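Local structure of putative mandelate racemase (Salmonella typhimurium, 2O56) at residues M4-V9 and I65-D70; I12-D17 and P27-I32; F139-G144 and H347-Y352; M237-G242 and D263-P268; G327-A332 and I381-T386. The protein binds magnesium and belongs to the enolase superfamily; it is probably a hydro-lyase (dehydratase), though its substrate is not established. All blocks are in the same frame, centred on the assembly; numbering follows the deposited sequence.

In the fold
Contacts 1 and 2 lie in the N-terminal capping domain and share its antiparallel sheet: both use strand 6-13, their centres are about 20 Å apart, and Val-9 and Ile-6 of one pack on Val-30 and Ile-32 of the other. Contact 5 joins helix 328-340 to a late loop, and its Ile-329 and Leu-385 rest on Val-29 of contact 2, the two centres about 11 Å apart, so the cap and the C-terminal barrel-like domain pack directly together. Contact 3, near the magnesium site, crosses contact 5 along the chain. Contact 4 is on the opposite side of the chain's centre from contact 1, about 50 Å between centres; in sequence it falls between the segments of contact 3.

Contact 1: M4-V9 and I65-D70; sequences MKITSV and IIIGMD
In the N-terminal capping domain, the turn that follows helix 52-66 docks against the start of strand 6-13, Ile-6 meeting a type II beta turn that runs from Ile-66 to Met-69. Ile-6 uses both of its backbone polar atoms: its N gives a hydrogen bond to Met-69 O (2.9 Å), and its O accepts one from Gly-68 N (2.9 Å). Gly-68 takes the third position of the turn, with a positive phi of 93°. The side chain of Ile-6 points into the turn. With CG1 opposite the carbonyl carbon (chi1 -60°), Ile-6 CD1 comes to lie 3.4 Å from Ile-66 O and meets Ile-66 CD1 at 3.8 Å. Ile-67 CD1 reaches Val-9 CG2 at 4.0 Å, near Ser-8 CA. Leu-106 and Ile-102 of helix 93-114 back this apolar patch. At the outer end, a water donates to Asp-70 OD1 (2.8 Å) and accepts from Met-4 N (3.1 Å); the same OD1 also takes the backbone N of Met-72. Two backbone bonds on one residue therefore fix the turn on the strand, while Ile-66 and Ile-67 add apolar contacts to Ile-6 and Val-9.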
# COMPACT_ATOMS: atom_id res chain seq x y z
N MET A 4 -37.47 -15.52 -32.00
CA MET A 4 -36.81 -16.77 -32.39
C MET A 4 -36.34 -17.61 -31.22
O MET A 4 -36.18 -17.12 -30.11
CB MET A 4 -35.68 -16.55 -33.40
CG MET A 4 -34.95 -15.24 -33.26
SD MET A 4 -33.65 -14.97 -34.50
CE MET A 4 -34.09 -16.08 -35.80
N LYS A 5 -36.13 -18.89 -31.50
CA LYS A 5 -35.79 -19.89 -30.52
C LYS A 5 -34.62 -20.59 -31.13
O LYS A 5 -34.60 -20.82 -32.35
CB LYS A 5 -36.91 -20.92 -30.38
CG LYS A 5 -37.91 -20.64 -29.28
CD LYS A 5 -39.02 -21.69 -29.30
CE LYS A 5 -39.72 -21.82 -27.95
NZ LYS A 5 -40.57 -20.63 -27.65
N ILE A 6 -33.65 -20.94 -30.30
CA ILE A 6 -32.62 -21.91 -30.68
C ILE A 6 -33.28 -23.29 -30.73
O ILE A 6 -33.92 -23.72 -29.76
CB ILE A 6 -31.43 -21.89 -29.68
CG1 ILE A 6 -30.78 -20.49 -29.66
CG2 ILE A 6 -30.40 -22.95 -30.05
CD1 ILE A 6 -29.76 -20.26 -28.49
N THR A 7 -33.16 -23.97 -31.87
CA THR A 7 -33.78 -25.29 -32.02
C THR A 7 -32.78 -26.43 -31.90
O THR A 7 -33.11 -27.50 -31.41
CB THR A 7 -34.60 -25.40 -33.33
OG1 THR A 7 -33.80 -24.94 -34.43
CG2 THR A 7 -35.84 -24.54 -33.25
N SER A 8 -31.54 -26.18 -32.34
CA SER A 8 -30.47 -27.15 -32.20
C SER A 8 -29.10 -26.47 -32.33
O SER A 8 -29.01 -25.35 -32.84
CB SER A 8 -30.59 -28.23 -33.29
OG SER A 8 -30.23 -27.69 -34.56
N VAL A 9 -28.06 -27.15 -31.87
CA VAL A 9 -26.70 -26.66 -31.99
C VAL A 9 -25.84 -27.81 -32.51
O VAL A 9 -25.89 -28.90 -31.96
CB VAL A 9 -26.10 -26.17 -30.63
CG1 VAL A 9 -24.67 -25.64 -30.83
CG2 VAL A 9 -26.96 -25.09 -30.01
N ILE A 65 -28.02 -26.08 -22.44
CA ILE A 65 -28.69 -25.12 -21.56
C ILE A 65 -29.29 -23.92 -22.29
O ILE A 65 -30.08 -23.18 -21.70
CB ILE A 65 -27.84 -24.70 -20.32
CG1 ILE A 65 -26.75 -23.71 -20.68
CG2 ILE A 65 -27.24 -25.92 -19.63
CD1 ILE A 65 -26.27 -22.88 -19.49
N ILE A 66 -28.96 -23.77 -23.57
CA ILE A 66 -29.48 -22.67 -24.37
C ILE A 66 -30.57 -23.04 -25.41
O ILE A 66 -31.17 -22.16 -26.03
CB ILE A 66 -28.34 -21.89 -25.06
CG1 ILE A 66 -27.81 -22.67 -26.25
CG2 ILE A 66 -27.25 -21.55 -24.02
CD1 ILE A 66 -26.71 -22.00 -27.00
N ILE A 67 -30.81 -24.33 -25.61
CA ILE A 67 -31.87 -24.79 -26.52
C ILE A 67 -33.17 -24.19 -26.01
O ILE A 67 -33.42 -24.23 -24.81
CB ILE A 67 -31.99 -26.35 -26.50
CG1 ILE A 67 -30.65 -27.01 -26.83
CG2 ILE A 67 -33.08 -26.82 -27.42
CD1 ILE A 67 -30.13 -26.68 -28.22
N GLY A 68 -33.97 -23.59 -26.89
CA GLY A 68 -35.25 -23.02 -26.48
C GLY A 68 -35.15 -21.55 -26.13
O GLY A 68 -36.17 -20.89 -26.00
N MET A 69 -33.93 -21.02 -25.97
CA MET A 69 -33.75 -19.61 -25.61
C MET A 69 -33.82 -18.73 -26.85
O MET A 69 -33.56 -19.20 -27.95
CB MET A 69 -32.42 -19.36 -24.86
CG MET A 69 -32.30 -20.13 -23.55
SD MET A 69 -30.86 -19.71 -22.53
CE MET A 69 -31.45 -18.17 -21.79
N ASP A 70 -34.16 -17.46 -26.66
CA ASP A 70 -34.08 -16.44 -27.70
C ASP A 70 -32.62 -16.07 -27.92
O ASP A 70 -32.00 -15.47 -27.03
CB ASP A 70 -34.86 -15.22 -27.22
CG ASP A 70 -35.07 -14.17 -28.30
OD1 ASP A 70 -34.35 -14.14 -29.32
OD2 ASP A 70 -36.00 -13.35 -28.11
O HOH W 1 -36.13 -12.88 -31.10

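Contact 2: I12-D17 and P27-I32; sequences IDVAND and PVVVKI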
# COMPACT_ATOMS: atom_id res chain seq x y z
N ILE A 12 -19.02 -28.87 -34.44
CA ILE A 12 -18.36 -29.39 -35.64
C ILE A 12 -16.84 -29.51 -35.48
O ILE A 12 -16.14 -28.53 -35.24
CB ILE A 12 -18.72 -28.52 -36.89
CG1 ILE A 12 -20.24 -28.50 -37.09
CG2 ILE A 12 -18.02 -29.04 -38.15
CD1 ILE A 12 -20.77 -27.34 -37.88
N ASP A 13 -16.33 -30.73 -35.63
CA ASP A 13 -14.90 -30.98 -35.61
C ASP A 13 -14.38 -30.87 -37.04
O ASP A 13 -14.41 -31.84 -37.80
CB ASP A 13 -14.66 -32.39 -35.04
CG ASP A 13 -13.21 -32.65 -34.67
OD1 ASP A 13 -12.38 -31.72 -34.71
OD2 ASP A 13 -12.90 -33.81 -34.34
N VAL A 14 -13.91 -29.68 -37.40
CA VAL A 14 -13.74 -29.26 -38.80
C VAL A 14 -12.66 -30.08 -39.48
O VAL A 14 -11.49 -30.03 -39.08
CB VAL A 14 -13.41 -27.74 -38.88
CG1 VAL A 14 -13.03 -27.30 -40.32
CG2 VAL A 14 -14.57 -26.89 -38.32
N ALA A 15 -13.06 -30.85 -40.49
CA ALA A 15 -12.13 -31.64 -41.32
C ALA A 15 -11.30 -30.75 -42.23
O ALA A 15 -11.83 -29.84 -42.86
CB ALA A 15 -12.89 -32.69 -42.17
N ASN A 16 -10.01 -31.03 -42.30
CA ASN A 16 -9.06 -30.10 -42.92
C ASN A 16 -7.80 -30.79 -43.41
O ASN A 16 -7.40 -31.85 -42.89
CB ASN A 16 -8.68 -28.97 -41.94
CG ASN A 16 -8.00 -29.48 -40.68
OD1 ASN A 16 -8.65 -29.69 -39.66
ND2 ASN A 16 -6.68 -29.69 -40.74
N ASP A 17 -7.15 -30.17 -44.38
CA ASP A 17 -6.01 -30.78 -45.03
C ASP A 17 -4.64 -30.52 -44.40
O ASP A 17 -3.62 -30.99 -44.92
CB ASP A 17 -6.02 -30.51 -46.54
CG ASP A 17 -6.89 -31.50 -47.28
OD1 ASP A 17 -6.31 -32.35 -48.00
OD2 ASP A 17 -8.14 -31.46 -47.12
N PRO A 27 -9.51 -27.03 -35.60
CA PRO A 27 -10.55 -26.03 -35.50
C PRO A 27 -11.90 -26.65 -35.19
O PRO A 27 -12.22 -27.73 -35.66
CB PRO A 27 -10.56 -25.40 -36.90
CG PRO A 27 -9.92 -26.39 -37.78
CD PRO A 27 -8.91 -27.08 -36.94
N VAL A 28 -12.67 -25.96 -34.36
CA VAL A 28 -13.96 -26.47 -33.90
C VAL A 28 -14.99 -25.35 -34.01
O VAL A 28 -14.76 -24.23 -33.56
CB VAL A 28 -13.86 -26.98 -32.45
CG1 VAL A 28 -15.23 -27.15 -31.83
CG2 VAL A 28 -13.10 -28.30 -32.42
N VAL A 29 -16.13 -25.66 -34.61
CA VAL A 29 -17.13 -24.67 -34.94
C VAL A 29 -18.45 -24.97 -34.23
O VAL A 29 -18.86 -26.14 -34.12
CB VAL A 29 -17.28 -24.54 -36.49
CG1 VAL A 29 -18.58 -23.88 -36.86
CG2 VAL A 29 -16.08 -23.78 -37.07
N VAL A 30 -19.09 -23.93 -33.72
CA VAL A 30 -20.43 -24.07 -33.14
C VAL A 30 -21.37 -23.42 -34.13
O VAL A 30 -21.13 -22.28 -34.54
CB VAL A 30 -20.53 -23.31 -31.80
CG1 VAL A 30 -21.93 -23.43 -31.23
CG2 VAL A 30 -19.52 -23.84 -30.80
N LYS A 31 -22.39 -24.15 -34.55
CA LYS A 31 -23.39 -23.67 -35.49
C LYS A 31 -24.73 -23.74 -34.78
O LYS A 31 -25.18 -24.82 -34.41
CB LYS A 31 -23.43 -24.56 -36.73
CG LYS A 31 -24.38 -24.07 -37.82
CD LYS A 31 -24.27 -24.98 -39.06
CE LYS A 31 -25.46 -24.80 -39.99
NZ LYS A 31 -26.59 -25.60 -39.53
N ILE A 32 -25.34 -22.59 -34.58
CA ILE A 32 -26.50 -22.50 -33.74
C ILE A 32 -27.68 -22.31 -34.69
O ILE A 32 -27.63 -21.45 -35.59
CB ILE A 32 -26.39 -21.31 -32.78
CG1 ILE A 32 -25.25 -21.54 -31.79
CG2 ILE A 32 -27.69 -21.12 -32.01
CD1 ILE A 32 -25.25 -20.57 -30.63
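Ile-12 and Val-29 form an antiparallel hydrogen-bonded pair, with Ile-12 N giving to Val-29 O at 2.8 Å and Val-29 N returning the bond to Ile-12 O at 2.9 Å. Beyond the regular strand, a third backbone hydrogen bond runs from Val-14 N to Pro-27 O at 3.1 Å. Between them Asp-13 faces Val-28 as a non-hydrogen-bonded pair, and Val-28 CA sends a CA-H...O contact to Ile-12 O.

This is the pairing of strands 6-13 and 28-34, neighbours in the four-stranded antiparallel sheet of the enolase-type N-terminal domain.

Apolar contacts begin on the face that carries Ile-12 and Val-29. There Ile-12 CD1 stretches along the strand to Lys-31 CB, 4.0 Å away, and Leu-385 lies against Val-29. Past the last bridge, Val-14 takes a chi1 of 172°, which turns its CG2 onto Val-29 CG2 at 3.7 Å, while Val-14 CB meets Pro-27 CG at 3.9 Å with the two side chains at about a right angle.

Charged groups look to partners beyond the two segments. Both carboxylate oxygens of Asp-13 have polar partners just outside them, OD2 in a salt bridge with Arg-26. Lys-31 NZ is hydrogen-bonded to Asn-33 OD1, with a long, weak ion pair to Asp-10.

Contact 3: F139-G144 and H347-Y352; sequences FGWGDG and HELHRY
The loop 139-144 passes the end of strand 347-350 without pairing with it, the backbones coming nearest at Trp-141 and Arg-351, whose CA atoms are 6.8 Å apart. Trp-141 and Arg-351 carry the contact. A chi1 of -159° swings the six-membered part of the indole over to the other segment: Trp-141 CH2 lies 3.5 Å from Leu-349 O, which sits at the ring edge near its plane, and Trp-141 CZ2 meets Leu-349 CD2 at 4.0 Å, also at the edge. Arg-351 CG lies over one face of the Trp-141 ring, toward its rim, and Arg-351 CB is 3.7 Å from Trp-141 CZ3. The two side chains run antiparallel. Bends at chi2 and chi3 of Arg-351 then turn its guanidinium back toward the loop, its plane 41° from that of the indole, with Phe-139 O at its edge. The indole NE1 is spoken for by Glu-166 OE1. His-350, beside Arg-351 in sequence, has its side chain about 7 Å from the bound magnesium ion. That is consistent with the enolase-superfamily barrel, whose active site lies at the C-terminal ends of its strands.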
# COMPACT_ATOMS: atom_id res chain seq x y z
N PHE A 139 9.10 -19.84 -38.28
CA PHE A 139 8.62 -20.93 -39.11
C PHE A 139 8.64 -20.56 -40.59
O PHE A 139 8.11 -21.29 -41.43
CB PHE A 139 7.22 -21.36 -38.68
CG PHE A 139 7.14 -21.80 -37.25
CD1 PHE A 139 8.03 -22.73 -36.74
CD2 PHE A 139 6.15 -21.29 -36.41
CE1 PHE A 139 7.95 -23.14 -35.42
CE2 PHE A 139 6.06 -21.71 -35.08
CZ PHE A 139 6.96 -22.63 -34.59
N GLY A 140 9.26 -19.43 -40.89
CA GLY A 140 9.42 -18.99 -42.27
C GLY A 140 8.32 -18.09 -42.78
O GLY A 140 7.31 -17.86 -42.11
N TRP A 141 8.53 -17.57 -43.98
CA TRP A 141 7.55 -16.74 -44.67
C TRP A 141 7.84 -16.80 -46.17
O TRP A 141 9.00 -16.99 -46.57
CB TRP A 141 7.62 -15.29 -44.19
CG TRP A 141 6.35 -14.55 -44.46
CD1 TRP A 141 6.07 -13.76 -45.55
CD2 TRP A 141 5.17 -14.56 -43.65
NE1 TRP A 141 4.79 -13.26 -45.45
CE2 TRP A 141 4.22 -13.74 -44.30
CE3 TRP A 141 4.84 -15.16 -42.43
CZ2 TRP A 141 2.95 -13.52 -43.77
CZ3 TRP A 141 3.58 -14.94 -41.91
CH2 TRP A 141 2.65 -14.13 -42.58
N GLY A 142 6.80 -16.62 -46.98
CA GLY A 142 6.87 -16.82 -48.44
C GLY A 142 6.31 -18.17 -48.83
O GLY A 142 6.13 -19.04 -47.98
N ASP A 143 6.02 -18.37 -50.12
CA ASP A 143 5.62 -19.70 -50.59
C ASP A 143 6.79 -20.68 -50.67
O ASP A 143 7.94 -20.29 -50.87
CB ASP A 143 4.82 -19.63 -51.89
CG ASP A 143 5.57 -18.92 -53.00
OD1 ASP A 143 5.42 -17.69 -53.12
OD2 ASP A 143 6.31 -19.60 -53.74
N GLY A 144 6.49 -21.96 -50.46
CA GLY A 144 7.52 -22.98 -50.32
C GLY A 144 8.16 -23.02 -48.94
O GLY A 144 9.13 -23.76 -48.73
N HIS A 347 -3.10 -6.05 -36.22
CA HIS A 347 -3.71 -7.37 -36.40
C HIS A 347 -2.62 -8.43 -36.62
O HIS A 347 -1.56 -8.14 -37.20
CB HIS A 347 -4.70 -7.32 -37.58
CG HIS A 347 -5.40 -8.62 -37.87
ND1 HIS A 347 -6.68 -8.89 -37.44
CD2 HIS A 347 -5.01 -9.70 -38.59
CE1 HIS A 347 -7.04 -10.09 -37.85
NE2 HIS A 347 -6.04 -10.61 -38.55
N GLU A 348 -2.88 -9.65 -36.15
CA GLU A 348 -1.92 -10.76 -36.27
C GLU A 348 -2.23 -11.66 -37.47
O GLU A 348 -3.31 -12.25 -37.54
CB GLU A 348 -1.93 -11.63 -35.00
CG GLU A 348 -1.04 -12.87 -35.08
CD GLU A 348 -0.91 -13.61 -33.75
OE1 GLU A 348 -1.85 -13.53 -32.93
OE2 GLU A 348 0.12 -14.30 -33.54
N LEU A 349 -1.27 -11.81 -38.37
CA LEU A 349 -1.45 -12.72 -39.50
C LEU A 349 -0.47 -13.89 -39.51
O LEU A 349 0.74 -13.69 -39.66
CB LEU A 349 -1.37 -11.97 -40.84
CG LEU A 349 -1.43 -12.85 -42.09
CD1 LEU A 349 -2.86 -13.16 -42.46
CD2 LEU A 349 -0.73 -12.17 -43.22
N HIS A 350 -0.99 -15.10 -39.38
CA HIS A 350 -0.16 -16.28 -39.58
C HIS A 350 -0.15 -16.67 -41.05
O HIS A 350 -1.13 -16.44 -41.76
CB HIS A 350 -0.71 -17.46 -38.81
CG HIS A 350 -0.72 -17.27 -37.33
ND1 HIS A 350 0.29 -17.71 -36.51
CD2 HIS A 350 -1.64 -16.69 -36.52
CE1 HIS A 350 0.00 -17.42 -35.26
NE2 HIS A 350 -1.16 -16.80 -35.23
N ARG A 351 0.95 -17.27 -41.47
CA ARG A 351 1.12 -17.72 -42.85
C ARG A 351 0.06 -18.75 -43.27
O ARG A 351 -0.49 -18.66 -44.37
CB ARG A 351 2.52 -18.30 -43.03
CG ARG A 351 2.99 -18.32 -44.47
CD ARG A 351 3.57 -19.69 -44.82
NE ARG A 351 4.74 -20.01 -44.02
CZ ARG A 351 4.79 -21.00 -43.13
NH1 ARG A 351 5.91 -21.21 -42.45
NH2 ARG A 351 3.73 -21.76 -42.91
N TYR A 352 -0.24 -19.70 -42.38
CA TYR A 352 -1.16 -20.80 -42.69
C TYR A 352 -2.57 -20.29 -43.03
O TYR A 352 -3.31 -20.96 -43.73
CB TYR A 352 -1.24 -21.80 -41.52
CG TYR A 352 -2.17 -21.33 -40.43
CD1 TYR A 352 -3.55 -21.52 -40.52
CD2 TYR A 352 -1.67 -20.66 -39.31
CE1 TYR A 352 -4.40 -21.05 -39.55
CE2 TYR A 352 -2.52 -20.20 -38.32
CZ TYR A 352 -3.88 -20.40 -38.45
OH TYR A 352 -4.73 -19.94 -37.46

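Contact 4: M237-G242 and D263-P268; sequences MIEELG and DKVNIP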
# COMPACT_ATOMS: atom_id res chain seq x y z
N MET A 237 18.44 -7.76 -22.91
CA MET A 237 19.35 -7.99 -24.05
C MET A 237 18.82 -7.33 -25.33
O MET A 237 19.59 -6.75 -26.11
CB MET A 237 19.53 -9.48 -24.30
CG MET A 237 20.34 -10.22 -23.24
SD MET A 237 20.67 -11.95 -23.69
CE MET A 237 21.64 -11.69 -25.14
N ILE A 238 17.50 -7.41 -25.54
CA ILE A 238 16.88 -6.96 -26.79
C ILE A 238 16.32 -5.53 -26.75
O ILE A 238 15.93 -4.98 -27.79
CB ILE A 238 15.82 -7.98 -27.33
CG1 ILE A 238 14.63 -8.13 -26.37
CG2 ILE A 238 16.47 -9.32 -27.61
CD1 ILE A 238 13.44 -8.79 -27.00
N GLU A 239 16.32 -4.91 -25.56
CA GLU A 239 15.92 -3.50 -25.40
C GLU A 239 16.43 -2.54 -26.48
O GLU A 239 15.68 -1.72 -27.00
CB GLU A 239 16.38 -2.97 -24.04
CG GLU A 239 15.35 -3.07 -22.99
CD GLU A 239 15.91 -2.79 -21.62
OE1 GLU A 239 17.03 -2.24 -21.52
OE2 GLU A 239 15.22 -3.12 -20.64
N GLU A 240 17.72 -2.64 -26.81
CA GLU A 240 18.36 -1.72 -27.74
C GLU A 240 17.93 -1.94 -29.20
O GLU A 240 18.21 -1.12 -30.07
CB GLU A 240 19.89 -1.88 -27.65
CG GLU A 240 20.39 -3.16 -28.35
CD GLU A 240 21.73 -3.66 -27.85
OE1 GLU A 240 22.08 -3.42 -26.68
OE2 GLU A 240 22.42 -4.33 -28.65
N LEU A 241 17.26 -3.06 -29.48
CA LEU A 241 16.83 -3.35 -30.85
C LEU A 241 15.55 -2.62 -31.28
O LEU A 241 15.13 -2.74 -32.44
CB LEU A 241 16.73 -4.87 -31.07
CG LEU A 241 17.97 -5.71 -30.77
CD1 LEU A 241 17.70 -7.18 -31.02
CD2 LEU A 241 19.16 -5.26 -31.61
N GLY A 242 14.94 -1.86 -30.38
CA GLY A 242 13.74 -1.08 -30.70
C GLY A 242 12.53 -1.98 -30.87
O GLY A 242 11.86 -1.96 -31.90
N ASP A 263 8.65 -4.01 -14.68
CA ASP A 263 9.54 -3.16 -13.88
C ASP A 263 10.99 -3.20 -14.38
O ASP A 263 11.69 -2.19 -14.33
CB ASP A 263 9.51 -3.61 -12.41
CG ASP A 263 8.20 -3.25 -11.71
OD1 ASP A 263 7.40 -2.49 -12.29
OD2 ASP A 263 7.99 -3.72 -10.57
N LYS A 264 11.43 -4.37 -14.83
CA LYS A 264 12.86 -4.62 -15.08
C LYS A 264 13.21 -4.56 -16.56
O LYS A 264 14.39 -4.49 -16.93
CB LYS A 264 13.26 -5.98 -14.50
CG LYS A 264 12.97 -6.18 -12.97
CD LYS A 264 13.45 -4.97 -12.14
CE LYS A 264 13.53 -5.29 -10.64
NZ LYS A 264 14.37 -4.28 -9.93
N VAL A 265 12.18 -4.60 -17.41
CA VAL A 265 12.39 -4.57 -18.87
C VAL A 265 11.73 -3.32 -19.42
O VAL A 265 10.56 -3.06 -19.16
CB VAL A 265 11.80 -5.84 -19.56
CG1 VAL A 265 11.88 -5.74 -21.09
CG2 VAL A 265 12.50 -7.10 -19.06
N ASN A 266 12.49 -2.52 -20.17
CA ASN A 266 11.97 -1.26 -20.74
C ASN A 266 11.47 -1.44 -22.17
O ASN A 266 11.88 -0.73 -23.07
CB ASN A 266 13.07 -0.18 -20.73
CG ASN A 266 13.55 0.16 -19.33
OD1 ASN A 266 12.79 0.10 -18.36
ND2 ASN A 266 14.81 0.51 -19.21
N ILE A 267 10.61 -2.43 -22.37
CA ILE A 267 9.83 -2.62 -23.60
C ILE A 267 8.38 -2.76 -23.11
O ILE A 267 8.17 -3.41 -22.10
CB ILE A 267 10.20 -3.98 -24.22
CG1 ILE A 267 11.71 -4.06 -24.50
CG2 ILE A 267 9.40 -4.25 -25.49
CD1 ILE A 267 12.19 -5.46 -24.81
N PRO A 268 7.39 -2.18 -23.82
CA PRO A 268 5.96 -2.45 -23.53
C PRO A 268 5.57 -3.94 -23.59
O PRO A 268 5.89 -4.64 -24.55
CB PRO A 268 5.22 -1.68 -24.64
CG PRO A 268 6.17 -0.61 -25.09
CD PRO A 268 7.54 -1.24 -24.97
O HOH W 2 16.03 -2.73 -18.31
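The close side of this contact is apolar and buried: Ile-238, in helix 228-238, meets Ile-267 in the loop leading to strand 269-271. CG1 of Ile-238 lies 3.9 Å from Ile-267 CD1, and the two side chains cross at about a right angle. Ile-243 packs on both of them, and Tyr-246 on Ile-267. Glu-239 bridges to the outer side. Its chain runs extended beyond CG (chi2 169°), with Glu-239 CG passing 4.1 Å from Ile-267 CG1 before the carboxylate reaches the backbone just after helix 255-264. There Glu-239 OE2 accepts from Asn-266 N at 2.8 Å in a nearly straight bond, 176° at the hydrogen, although the donor comes from above the carboxylate plane. The Asn-266 side chain crosses that of Glu-239 at a slant, the amide and carboxylate planes 14° apart, and Asn-266 CB is 3.6 Å from Glu-239 OE2. Asn-266 lies on the solvent side, with Arg-236 of a neighbouring subunit packing on it. A water works there too, donating both to Glu-239 OE2 and to Lys-264 O (2.8 Å). One carboxylate oxygen thus takes a backbone N-H and a water, joining the region after Ile-238 to the residues just past helix 255-264 by a charged group, with isoleucines beneath it.

Contact 5: G327-A332 and I381-T386; sequences GPISTA and IGQELT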
# COMPACT_ATOMS: atom_id res chain seq x y z
N GLY A 327 -9.31 -20.62 -37.65
CA GLY A 327 -9.78 -20.64 -39.04
C GLY A 327 -10.27 -19.29 -39.51
O GLY A 327 -10.17 -18.30 -38.79
N PRO A 328 -10.79 -19.24 -40.75
CA PRO A 328 -11.31 -17.97 -41.28
C PRO A 328 -12.35 -17.27 -40.39
O PRO A 328 -12.43 -16.05 -40.41
CB PRO A 328 -11.93 -18.40 -42.61
CG PRO A 328 -11.10 -19.59 -43.02
CD PRO A 328 -10.90 -20.34 -41.73
N ILE A 329 -13.10 -18.03 -39.61
CA ILE A 329 -14.13 -17.45 -38.74
C ILE A 329 -13.50 -16.57 -37.66
O ILE A 329 -13.97 -15.45 -37.42
CB ILE A 329 -15.07 -18.53 -38.12
CG1 ILE A 329 -16.01 -19.07 -39.22
CG2 ILE A 329 -15.89 -17.94 -36.99
CD1 ILE A 329 -16.85 -20.30 -38.80
N SER A 330 -12.44 -17.08 -37.05
CA SER A 330 -11.61 -16.30 -36.14
C SER A 330 -11.11 -14.99 -36.78
O SER A 330 -11.21 -13.91 -36.19
CB SER A 330 -10.42 -17.14 -35.65
OG SER A 330 -9.93 -16.63 -34.43
N THR A 331 -10.59 -15.08 -37.99
CA THR A 331 -10.11 -13.89 -38.67
C THR A 331 -11.22 -12.85 -38.86
O THR A 331 -11.05 -11.68 -38.51
CB THR A 331 -9.43 -14.24 -39.99
OG1 THR A 331 -8.19 -14.88 -39.69
CG2 THR A 331 -9.15 -12.97 -40.82
N ALA A 332 -12.37 -13.31 -39.37
CA ALA A 332 -13.54 -12.47 -39.56
C ALA A 332 -13.92 -11.68 -38.32
O ALA A 332 -14.05 -10.45 -38.37
CB ALA A 332 -14.73 -13.31 -40.04
N ILE A 381 -21.22 -12.10 -38.98
CA ILE A 381 -19.77 -12.15 -39.02
C ILE A 381 -19.20 -12.17 -40.43
O ILE A 381 -18.03 -11.86 -40.63
CB ILE A 381 -19.18 -13.28 -38.15
CG1 ILE A 381 -19.44 -14.66 -38.76
CG2 ILE A 381 -19.73 -13.19 -36.72
CD1 ILE A 381 -18.57 -15.75 -38.17
N GLY A 382 -20.04 -12.53 -41.41
CA GLY A 382 -19.67 -12.53 -42.83
C GLY A 382 -18.82 -13.72 -43.23
O GLY A 382 -18.05 -13.65 -44.21
N GLN A 383 -18.95 -14.80 -42.47
CA GLN A 383 -18.15 -16.00 -42.66
C GLN A 383 -18.91 -17.24 -42.20
O GLN A 383 -19.67 -17.19 -41.23
CB GLN A 383 -16.79 -15.87 -41.97
CG GLN A 383 -15.75 -16.93 -42.41
CD GLN A 383 -15.46 -16.94 -43.91
OE1 GLN A 383 -16.28 -17.41 -44.71
NE2 GLN A 383 -14.27 -16.44 -44.30
N GLU A 384 -18.72 -18.34 -42.93
CA GLU A 384 -19.50 -19.55 -42.73
C GLU A 384 -18.66 -20.70 -43.25
O GLU A 384 -17.94 -20.54 -44.23
CB GLU A 384 -20.79 -19.51 -43.57
CG GLU A 384 -21.89 -18.61 -43.06
CD GLU A 384 -23.21 -18.84 -43.77
OE1 GLU A 384 -23.23 -19.62 -44.75
OE2 GLU A 384 -24.22 -18.23 -43.36
N LEU A 385 -18.77 -21.87 -42.63
CA LEU A 385 -18.18 -23.08 -43.20
C LEU A 385 -18.90 -23.42 -44.51
O LEU A 385 -20.09 -23.13 -44.66
CB LEU A 385 -18.33 -24.25 -42.22
CG LEU A 385 -17.53 -24.27 -40.92
CD1 LEU A 385 -17.87 -25.54 -40.20
CD2 LEU A 385 -16.02 -24.19 -41.21
N THR A 386 -18.19 -24.05 -45.44
CA THR A 386 -18.83 -24.51 -46.69
C THR A 386 -19.65 -25.75 -46.42
O THR A 386 -19.35 -26.49 -45.48
CB THR A 386 -17.81 -24.89 -47.76
OG1 THR A 386 -17.05 -26.01 -47.31
CG2 THR A 386 -16.88 -23.74 -48.07
O HOH W 3 -12.38 -14.76 -42.77
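A trans chi1 (-166°) and a bend at chi2 (58°) fold the Gln-383 side chain along the first turn of helix 328-340 and bring its amide against Pro-328. Gln-383 NE2 comes to 3.5 Å from Pro-328 CB, and Gln-383 CG to 3.9 Å from Ile-329 CG1. At Ile-381 a chi1 of 71° tucks CG1 in over the residue's own backbone, and from there Ile-381 CD1 reaches Ile-329 CG2 at 3.7 Å. Ala-332, one turn further along the helix, lays its CB against Gln-383 CB (3.8 Å) and the carbonyl O of Ile-381. No direct hydrogen bond crosses the contact. A water does the linking, donating to Pro-328 O (2.7 Å) and accepting from Gln-383 NE2 (3.0 Å). The same NE2 also gives to Tyr-364 O, and OE1 accepts the N-H of Glu-384 on a lone pair in the carbonyl plane, so both ends of the amide are engaged and its rotation is set. Val-29 and Phe-41 of the N-terminal sheet close over Ile-329. The buried amide is thereby satisfied by backbone and water, while aliphatic carbons make the seam between this barrel helix and the loop before helix 387-392.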